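Local coordinates for protein PP1b (Porcine reproductive and respiratory syndrome virus, PDB 6JDR) that probably unwinds RNA and DNA duplexes with 5' to 3' polarity, driven by ATP hydrolysis, as the zinc-binding helicase part of the viral replicase polyprotein, at residues Val311-Pro319 / Glu325-Ser334; Val299-Val307 / Leu383-Leu392. The protein carries 1 engineered substitution. One frame throughout, in Å; residues are numbered along the deposited sequence.

Interaction 1 (Val311-Pro319 / Glu325-Ser334); sequences VRYGQVLTP and EDSAITIDSS
The guanidinium of R312 meets two carboxylates in a salt-bridge network. E325 OE1 sits at its edge, near its plane, and takes a hydrogen bond from R312 NH2 (3.1 Å) on its anti lone pair; the two planes stand 75° apart. D326 OD2 approaches obliquely, 3.2 Å from R312 NH1. A bend at chi2 (-76°) turns the arginine chain toward both acids, which open the type II' turn E325-A328. The second flat group, the Q315 amide, keeps both of its acceptors in plane: NE2 gives nearly straight bonds to S327 O (3.0 Å) and to V316 O of its own strand. Its CG is anti to the backbone N, and the bend at chi2 (58°) folds the amide back over the backbone, while CG1 of I329 packs against NE2. V316 O is thus gripped twice, with Q315 NE2 and I329 N arriving from opposite faces of its plane. The bond from I329 N to V316 O (3.2 Å) and the one from T318 N to I329 O, in the carbonyl plane, make the parallel bridge between L317 and I329. Further on, I331 N gives T318 O a long, bent hydrogen bond from above the carbonyl plane. L317 and I329 run side by side, CD2 of the leucine 3.6 Å from CG1 of the isoleucine, and the same CD2 touches S334 CB. CD1 of I331 lies 3.8 Å from CD of P319, while the CB atoms of V316 and A328 meet beside the bridge. The short, weakly bonded strand 329-330 lies at one edge of a parallel sheet in the helicase core; strand 315-318 bonds on its other side to strand 342-345, where T318 OG1 reaches H345 O, and helix 354-361 packs against I331 and S334.

Interaction 2 (Val299-Val307 / Leu383-Leu392); sequences VNTTRVTYV and LPAKGTPVNL
R303 reaches along T388, V390 and L392 with a chain that is extended through chi2 and turned at chi3 (-73°), which brings its guanidinium side-on to T388. NE donates to T388 OG1 (3.1 Å), and NH2 to T388 O (2.8 Å), with a longer bond to OG1. NH2 also bonds to V390 O, which lies in the guanidinium plane although the nitrogen stands above the carbonyl plane. L392 CD2 covers one face, offset toward the rim, 3.4 Å from R303 CZ. The T388 hydroxyl lies between its own backbone N and carbonyl carbon (chi1 49°), facing the arginine, and its methyl turns to T301 CB. Next along the strand, V304 and K386 form a single antiparallel hydrogen-bonded pair, V304 N to K386 O (2.8 Å) and K386 N to V304 O. V304 CG1 packs on L383 CG (4.0 Å). Y306 OH gives a bond in the carbonyl plane of L383 O (2.8 Å). R303 and the V304-K386 pair thus fasten the loop after strand 367-371 to edge strand 303-307 of the helicase core sheet. Here NE and NH2 meet two carbonyls and a hydroxyl, whose dipoles probably stabilise the positive charge; NH1 bonds weakly to D404 O and N407 OD1.

In the fold
Reading from the N terminus, segment 299-307 comes first and enters the sheet as strand 303-307, one outermost strand. The chain then runs into segment 311-319, and interaction 1 closes a short loop with only five residues between its segments, adding strand 329-330 at the other outermost position. Strands 342-345 and 367-371, which lie between strands 303-307 and 315-318 in the sheet, follow with helix 354-361. Only after them does segment 383-392 return to strand 303-307, so interaction 2 closes a much longer loop that encloses interaction 1. The contact centres are about 19 Å apart, and they lie at opposite edges of the same parallel sheet.

Interaction 1 (Val311-Pro319 / Glu325-Ser334)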
loop_
_atom_site.group_PDB
_atom_site.type_symbol
_atom_site.label_atom_id
_atom_site.label_comp_id
_atom_site.label_asym_id
_atom_site.label_seq_id
_atom_site.Cartn_x
_atom_site.Cartn_y
_atom_site.Cartn_z
ATOM N N VAL A 311 -25.139 -32.358 -13.785
ATOM C CA VAL A 311 -25.359 -31.502 -14.948
ATOM C C VAL A 311 -24.235 -31.666 -15.977
ATOM O O VAL A 311 -23.133 -32.097 -15.633
ATOM C CB VAL A 311 -25.501 -30.026 -14.512
ATOM C CG1 VAL A 311 -24.173 -29.465 -14.017
ATOM C CG2 VAL A 311 -26.066 -29.177 -15.639
ATOM N N ARG A 312 -24.529 -31.334 -17.234
ATOM C CA ARG A 312 -23.594 -31.530 -18.342
ATOM C C ARG A 312 -23.283 -30.219 -19.072
ATOM O O ARG A 312 -23.401 -30.142 -20.297
ATOM C CB ARG A 312 -24.176 -32.541 -19.337
ATOM C CG ARG A 312 -24.504 -33.905 -18.748
ATOM C CD ARG A 312 -23.254 -34.739 -18.510
ATOM N NE ARG A 312 -23.582 -36.147 -18.278
ATOM C CZ ARG A 312 -23.905 -37.026 -19.229
ATOM N NH1 ARG A 312 -23.954 -36.664 -20.511
ATOM N NH2 ARG A 312 -24.187 -38.281 -18.894
ATOM N N TYR A 313 -22.878 -29.194 -18.326
ATOM C CA TYR A 313 -22.523 -27.906 -18.925
ATOM C C TYR A 313 -21.024 -27.814 -19.196
ATOM O O TYR A 313 -20.211 -27.991 -18.290
ATOM C CB TYR A 313 -22.958 -26.749 -18.023
ATOM C CG TYR A 313 -24.458 -26.600 -17.843
ATOM C CD1 TYR A 313 -25.346 -26.845 -18.892
ATOM C CD2 TYR A 313 -24.988 -26.173 -16.629
ATOM C CE1 TYR A 313 -26.713 -26.694 -18.726
ATOM C CE2 TYR A 313 -26.355 -26.016 -16.457
ATOM C CZ TYR A 313 -27.212 -26.281 -17.509
ATOM O OH TYR A 313 -28.569 -26.129 -17.344
ATOM N N GLY A 314 -20.668 -27.531 -20.448
ATOM C CA GLY A 314 -19.268 -27.428 -20.855
ATOM C C GLY A 314 -18.559 -28.762 -20.744
ATOM O O GLY A 314 -19.183 -29.810 -20.884
ATOM N N GLN A 315 -17.255 -28.723 -20.487
ATOM C CA GLN A 315 -16.484 -29.940 -20.261
ATOM C C GLN A 315 -16.717 -30.438 -18.839
ATOM O O GLN A 315 -16.548 -29.683 -17.883
ATOM C CB GLN A 315 -14.991 -29.683 -20.482
ATOM C CG GLN A 315 -14.098 -30.895 -20.246
ATOM C CD GLN A 315 -14.461 -32.070 -21.134
ATOM O OE1 GLN A 315 -14.339 -31.994 -22.355
ATOM N NE2 GLN A 315 -14.912 -33.166 -20.526
ATOM N N VAL A 316 -17.104 -31.704 -18.704
ATOM C CA VAL A 316 -17.293 -32.312 -17.389
ATOM C C VAL A 316 -15.963 -32.853 -16.874
ATOM O O VAL A 316 -15.221 -33.510 -17.611
ATOM C CB VAL A 316 -18.331 -33.453 -17.428
ATOM C CG1 VAL A 316 -18.434 -34.143 -16.072
ATOM C CG2 VAL A 316 -19.690 -32.916 -17.859
ATOM N N LEU A 317 -15.676 -32.567 -15.605
ATOM C CA LEU A 317 -14.462 -33.031 -14.947
ATOM C C LEU A 317 -14.834 -33.830 -13.714
ATOM O O LEU A 317 -15.799 -33.495 -13.028
ATOM C CB LEU A 317 -13.595 -31.846 -14.529
ATOM C CG LEU A 317 -13.092 -30.927 -15.642
ATOM C CD1 LEU A 317 -12.271 -29.787 -15.051
ATOM C CD2 LEU A 317 -12.267 -31.706 -16.655
ATOM N N THR A 318 -14.067 -34.881 -13.434
ATOM C CA THR A 318 -14.310 -35.716 -12.260
ATOM C C THR A 318 -13.017 -36.410 -11.824
ATOM O O THR A 318 -12.206 -36.779 -12.664
ATOM C CB THR A 318 -15.427 -36.751 -12.533
ATOM O OG1 THR A 318 -15.725 -37.480 -11.333
ATOM C CG2 THR A 318 -15.027 -37.721 -13.642
ATOM N N PRO A 319 -12.805 -36.568 -10.508
ATOM C CA PRO A 319 -11.571 -37.208 -10.064
ATOM C C PRO A 319 -11.306 -38.575 -10.709
ATOM O O PRO A 319 -10.247 -38.777 -11.309
ATOM C CB PRO A 319 -11.781 -37.367 -8.555
ATOM C CG PRO A 319 -12.713 -36.274 -8.185
ATOM C CD PRO A 319 -13.573 -35.999 -9.384
ATOM N N GLU A 325 -18.813 -40.133 -17.622
ATOM C CA GLU A 325 -19.961 -40.426 -18.477
ATOM C C GLU A 325 -19.878 -39.567 -19.728
ATOM O O GLU A 325 -19.360 -38.453 -19.679
ATOM C CB GLU A 325 -21.266 -40.122 -17.739
ATOM C CG GLU A 325 -21.407 -40.835 -16.403
ATOM C CD GLU A 325 -22.663 -40.442 -15.648
ATOM O OE1 GLU A 325 -23.450 -39.621 -16.165
ATOM O OE2 GLU A 325 -22.862 -40.965 -14.531
ATOM N N ASP A 326 -20.388 -40.082 -20.843
ATOM C CA ASP A 326 -20.403 -39.335 -22.100
ATOM C C ASP A 326 -18.968 -38.894 -22.454
ATOM O O ASP A 326 -18.068 -39.732 -22.479
ATOM C CB ASP A 326 -21.398 -38.163 -21.997
ATOM C CG ASP A 326 -21.787 -37.590 -23.355
ATOM O OD1 ASP A 326 -20.982 -37.676 -24.307
ATOM O OD2 ASP A 326 -22.906 -37.038 -23.462
ATOM N N SER A 327 -18.744 -37.602 -22.695
ATOM C CA SER A 327 -17.430 -37.098 -23.093
ATOM C C SER A 327 -16.674 -36.449 -21.925
ATOM O O SER A 327 -15.859 -35.548 -22.130
ATOM C CB SER A 327 -17.602 -36.092 -24.234
ATOM O OG SER A 327 -18.427 -35.011 -23.830
ATOM N N ALA A 328 -16.937 -36.913 -20.704
ATOM C CA ALA A 328 -16.264 -36.394 -19.517
ATOM C C ALA A 328 -14.844 -36.938 -19.423
ATOM O O ALA A 328 -14.549 -38.014 -19.939
ATOM C CB ALA A 328 -17.046 -36.761 -18.267
ATOM N N ILE A 329 -13.976 -36.187 -18.748
ATOM C CA ILE A 329 -12.581 -36.584 -18.546
ATOM C C ILE A 329 -12.185 -36.435 -17.085
ATOM O O ILE A 329 -12.867 -35.754 -16.314
ATOM C CB ILE A 329 -11.621 -35.743 -19.413
ATOM C CG1 ILE A 329 -11.771 -34.246 -19.100
ATOM C CG2 ILE A 329 -11.877 -36.012 -20.889
ATOM C CD1 ILE A 329 -10.754 -33.368 -19.793
ATOM N N THR A 330 -11.079 -37.067 -16.704
ATOM C CA THR A 330 -10.542 -36.889 -15.363
ATOM C C THR A 330 -9.934 -35.502 -15.220
ATOM O O THR A 330 -9.627 -34.832 -16.211
ATOM C CB THR A 330 -9.459 -37.924 -15.011
ATOM O OG1 THR A 330 -8.386 -37.843 -15.958
ATOM C CG2 THR A 330 -10.039 -39.326 -14.995
ATOM N N ILE A 331 -9.754 -35.084 -13.973
ATOM C CA ILE A 331 -9.086 -33.827 -13.675
ATOM C C ILE A 331 -7.607 -33.925 -14.059
ATOM O O ILE A 331 -7.020 -32.945 -14.515
ATOM C CB ILE A 331 -9.240 -33.452 -12.187
ATOM C CG1 ILE A 331 -10.718 -33.208 -11.852
ATOM C CG2 ILE A 331 -8.424 -32.214 -11.859
ATOM C CD1 ILE A 331 -11.046 -33.336 -10.378
ATOM N N ASP A 332 -7.017 -35.108 -13.894
ATOM C CA ASP A 332 -5.631 -35.343 -14.313
ATOM C C ASP A 332 -5.440 -35.187 -15.824
ATOM O O ASP A 332 -4.400 -34.703 -16.272
ATOM C CB ASP A 332 -5.162 -36.734 -13.879
ATOM C CG ASP A 332 -5.073 -36.876 -12.370
ATOM O OD1 ASP A 332 -5.816 -36.166 -11.656
ATOM O OD2 ASP A 332 -4.260 -37.700 -11.897
ATOM N N SER A 333 -6.442 -35.599 -16.599
ATOM C CA SER A 333 -6.393 -35.491 -18.059
ATOM C C SER A 333 -6.642 -34.071 -18.562
ATOM O O SER A 333 -6.340 -33.763 -19.713
ATOM C CB SER A 333 -7.418 -36.432 -18.696
ATOM O OG SER A 333 -7.158 -37.777 -18.337
ATOM N N SER A 334 -7.196 -33.217 -17.705
ATOM C CA SER A 334 -7.521 -31.837 -18.071
ATOM C C SER A 334 -6.350 -30.857 -17.916
ATOM O O SER A 334 -6.500 -29.669 -18.206
ATOM C CB SER A 334 -8.695 -31.343 -17.221
ATOM O OG SER A 334 -8.343 -31.297 -15.848
#

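Interaction 2 (Val299-Val307 / Leu383-Leu392)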
loop_
_atom_site.group_PDB
_atom_site.type_symbol
_atom_site.label_atom_id
_atom_site.label_comp_id
_atom_site.label_asym_id
_atom_site.label_seq_id
_atom_site.Cartn_x
_atom_site.Cartn_y
_atom_site.Cartn_z
ATOM N N VAL A 299 -9.569 -9.831 -16.084
ATOM C CA VAL A 299 -10.776 -10.191 -16.829
ATOM C C VAL A 299 -11.953 -10.243 -15.856
ATOM O O VAL A 299 -11.787 -9.973 -14.666
ATOM C CB VAL A 299 -10.612 -11.533 -17.584
ATOM C CG1 VAL A 299 -9.521 -11.413 -18.638
ATOM C CG2 VAL A 299 -10.308 -12.682 -16.629
ATOM N N ASN A 300 -13.138 -10.580 -16.360
ATOM C CA ASN A 300 -14.355 -10.555 -15.547
ATOM C C ASN A 300 -14.510 -11.770 -14.637
ATOM O O ASN A 300 -13.789 -12.765 -14.768
ATOM C CB ASN A 300 -15.594 -10.434 -16.444
ATOM C CG ASN A 300 -15.601 -9.158 -17.265
ATOM O OD1 ASN A 300 -15.326 -8.074 -16.751
ATOM N ND2 ASN A 300 -15.920 -9.282 -18.550
ATOM N N THR A 301 -15.470 -11.667 -13.723
ATOM C CA THR A 301 -15.778 -12.720 -12.764
ATOM C C THR A 301 -16.156 -14.034 -13.447
ATOM O O THR A 301 -16.956 -14.053 -14.383
ATOM C CB THR A 301 -16.943 -12.295 -11.847
ATOM O OG1 THR A 301 -16.642 -11.030 -11.248
ATOM C CG2 THR A 301 -17.190 -13.330 -10.750
ATOM N N THR A 302 -15.568 -15.125 -12.965
ATOM C CA THR A 302 -15.929 -16.469 -13.397
ATOM C C THR A 302 -17.091 -16.925 -12.526
ATOM O O THR A 302 -17.024 -16.824 -11.301
ATOM C CB THR A 302 -14.748 -17.442 -13.239
ATOM O OG1 THR A 302 -13.610 -16.931 -13.942
ATOM C CG2 THR A 302 -15.096 -18.825 -13.784
ATOM N N ARG A 303 -18.156 -17.412 -13.156
ATOM C CA ARG A 303 -19.360 -17.820 -12.432
ATOM C C ARG A 303 -19.130 -19.129 -11.679
ATOM O O ARG A 303 -18.480 -20.040 -12.186
ATOM C CB ARG A 303 -20.540 -17.973 -13.397
ATOM C CG ARG A 303 -21.884 -18.198 -12.717
ATOM C CD ARG A 303 -22.995 -18.394 -13.735
ATOM N NE ARG A 303 -23.353 -17.149 -14.415
ATOM C CZ ARG A 303 -24.215 -17.055 -15.427
ATOM N NH1 ARG A 303 -24.824 -18.135 -15.906
ATOM N NH2 ARG A 303 -24.467 -15.869 -15.972
ATOM N N VAL A 304 -19.666 -19.203 -10.464
ATOM C CA VAL A 304 -19.591 -20.411 -9.651
ATOM C C VAL A 304 -20.985 -20.741 -9.130
ATOM O O VAL A 304 -21.602 -19.934 -8.429
ATOM C CB VAL A 304 -18.612 -20.243 -8.471
ATOM C CG1 VAL A 304 -18.614 -21.488 -7.589
ATOM C CG2 VAL A 304 -17.209 -19.945 -8.986
ATOM N N THR A 305 -21.471 -21.931 -9.479
ATOM C CA THR A 305 -22.825 -22.355 -9.141
ATOM C C THR A 305 -22.797 -23.754 -8.533
ATOM O O THR A 305 -22.208 -24.663 -9.112
ATOM C CB THR A 305 -23.720 -22.374 -10.397
ATOM O OG1 THR A 305 -23.388 -21.270 -11.250
ATOM C CG2 THR A 305 -25.191 -22.303 -10.013
ATOM N N TYR A 306 -23.434 -23.915 -7.373
ATOM C CA TYR A 306 -23.512 -25.209 -6.689
ATOM C C TYR A 306 -24.849 -25.898 -6.961
ATOM O O TYR A 306 -25.850 -25.620 -6.296
ATOM C CB TYR A 306 -23.292 -25.039 -5.182
ATOM C CG TYR A 306 -21.841 -24.814 -4.818
ATOM C CD1 TYR A 306 -21.058 -25.851 -4.311
ATOM C CD2 TYR A 306 -21.243 -23.570 -4.998
ATOM C CE1 TYR A 306 -19.726 -25.650 -3.985
ATOM C CE2 TYR A 306 -19.912 -23.360 -4.675
ATOM C CZ TYR A 306 -19.156 -24.402 -4.169
ATOM O OH TYR A 306 -17.834 -24.190 -3.848
ATOM N N VAL A 307 -24.846 -26.800 -7.940
ATOM C CA VAL A 307 -26.055 -27.523 -8.356
ATOM C C VAL A 307 -26.386 -28.690 -7.422
ATOM O O VAL A 307 -25.491 -29.371 -6.921
ATOM C CB VAL A 307 -25.944 -28.043 -9.810
ATOM C CG1 VAL A 307 -25.711 -26.885 -10.770
ATOM C CG2 VAL A 307 -24.844 -29.091 -9.955
ATOM N N LEU A 383 -14.468 -21.301 -1.930
ATOM C CA LEU A 383 -14.968 -20.886 -3.233
ATOM C C LEU A 383 -16.459 -20.583 -3.132
ATOM O O LEU A 383 -17.288 -21.473 -3.330
ATOM C CB LEU A 383 -14.703 -21.980 -4.272
ATOM C CG LEU A 383 -15.063 -21.648 -5.719
ATOM C CD1 LEU A 383 -14.197 -20.522 -6.265
ATOM C CD2 LEU A 383 -14.928 -22.892 -6.582
ATOM N N PRO A 384 -16.806 -19.323 -2.810
ATOM C CA PRO A 384 -18.219 -18.972 -2.665
ATOM C C PRO A 384 -18.958 -18.954 -3.999
ATOM O O PRO A 384 -18.343 -18.770 -5.051
ATOM C CB PRO A 384 -18.184 -17.559 -2.052
ATOM C CG PRO A 384 -16.760 -17.283 -1.701
ATOM C CD PRO A 384 -15.924 -18.167 -2.570
ATOM N N ALA A 385 -20.271 -19.151 -3.943
ATOM C CA ALA A 385 -21.112 -19.067 -5.129
ATOM C C ALA A 385 -21.140 -17.626 -5.625
ATOM O O ALA A 385 -21.426 -16.705 -4.856
ATOM C CB ALA A 385 -22.521 -19.547 -4.818
ATOM N N LYS A 386 -20.836 -17.446 -6.907
ATOM C CA LYS A 386 -20.783 -16.132 -7.539
ATOM C C LYS A 386 -21.567 -16.167 -8.845
ATOM O O LYS A 386 -21.246 -16.944 -9.746
ATOM C CB LYS A 386 -19.328 -15.723 -7.813
ATOM C CG LYS A 386 -18.816 -14.556 -6.977
ATOM C CD LYS A 386 -18.852 -14.834 -5.481
ATOM C CE LYS A 386 -18.091 -13.765 -4.708
ATOM N NZ LYS A 386 -18.358 -13.820 -3.244
ATOM N N GLY A 387 -22.598 -15.330 -8.934
ATOM C CA GLY A 387 -23.368 -15.172 -10.164
ATOM C C GLY A 387 -22.813 -14.037 -11.001
ATOM O O GLY A 387 -21.999 -13.245 -10.524
ATOM N N THR A 388 -23.247 -13.968 -12.255
ATOM C CA THR A 388 -22.885 -12.870 -13.149
ATOM C C THR A 388 -24.061 -12.555 -14.076
ATOM O O THR A 388 -24.679 -13.472 -14.618
ATOM C CB THR A 388 -21.657 -13.222 -14.010
ATOM O OG1 THR A 388 -21.847 -14.504 -14.618
ATOM C CG2 THR A 388 -20.388 -13.246 -13.170
ATOM N N PRO A 389 -24.377 -11.258 -14.262
ATOM C CA PRO A 389 -25.443 -10.882 -15.192
ATOM C C PRO A 389 -24.983 -11.021 -16.646
ATOM O O PRO A 389 -24.606 -10.035 -17.287
ATOM C CB PRO A 389 -25.735 -9.426 -14.818
ATOM C CG PRO A 389 -24.441 -8.913 -14.291
ATOM C CD PRO A 389 -23.756 -10.079 -13.630
ATOM N N VAL A 390 -25.003 -12.257 -17.141
ATOM C CA VAL A 390 -24.503 -12.590 -18.474
ATOM C C VAL A 390 -25.319 -13.744 -19.060
ATOM O O VAL A 390 -25.853 -14.578 -18.323
ATOM C CB VAL A 390 -23.014 -13.016 -18.426
ATOM C CG1 VAL A 390 -22.461 -13.248 -19.826
ATOM C CG2 VAL A 390 -22.168 -11.981 -17.699
ATOM N N ASN A 391 -25.413 -13.778 -20.388
ATOM C CA ASN A 391 -26.009 -14.902 -21.102
ATOM C C ASN A 391 -24.920 -15.869 -21.561
ATOM O O ASN A 391 -24.215 -15.603 -22.537
ATOM C CB ASN A 391 -26.811 -14.403 -22.305
ATOM N N LEU A 392 -24.779 -16.985 -20.847
ATOM C CA LEU A 392 -23.761 -17.992 -21.167
ATOM C C LEU A 392 -24.225 -18.903 -22.297
ATOM O O LEU A 392 -25.426 -19.065 -22.523
ATOM C CB LEU A 392 -23.405 -18.832 -19.930
ATOM C CG LEU A 392 -22.360 -18.262 -18.963
ATOM C CD1 LEU A 392 -20.977 -18.247 -19.601
ATOM C CD2 LEU A 392 -22.748 -16.871 -18.485
#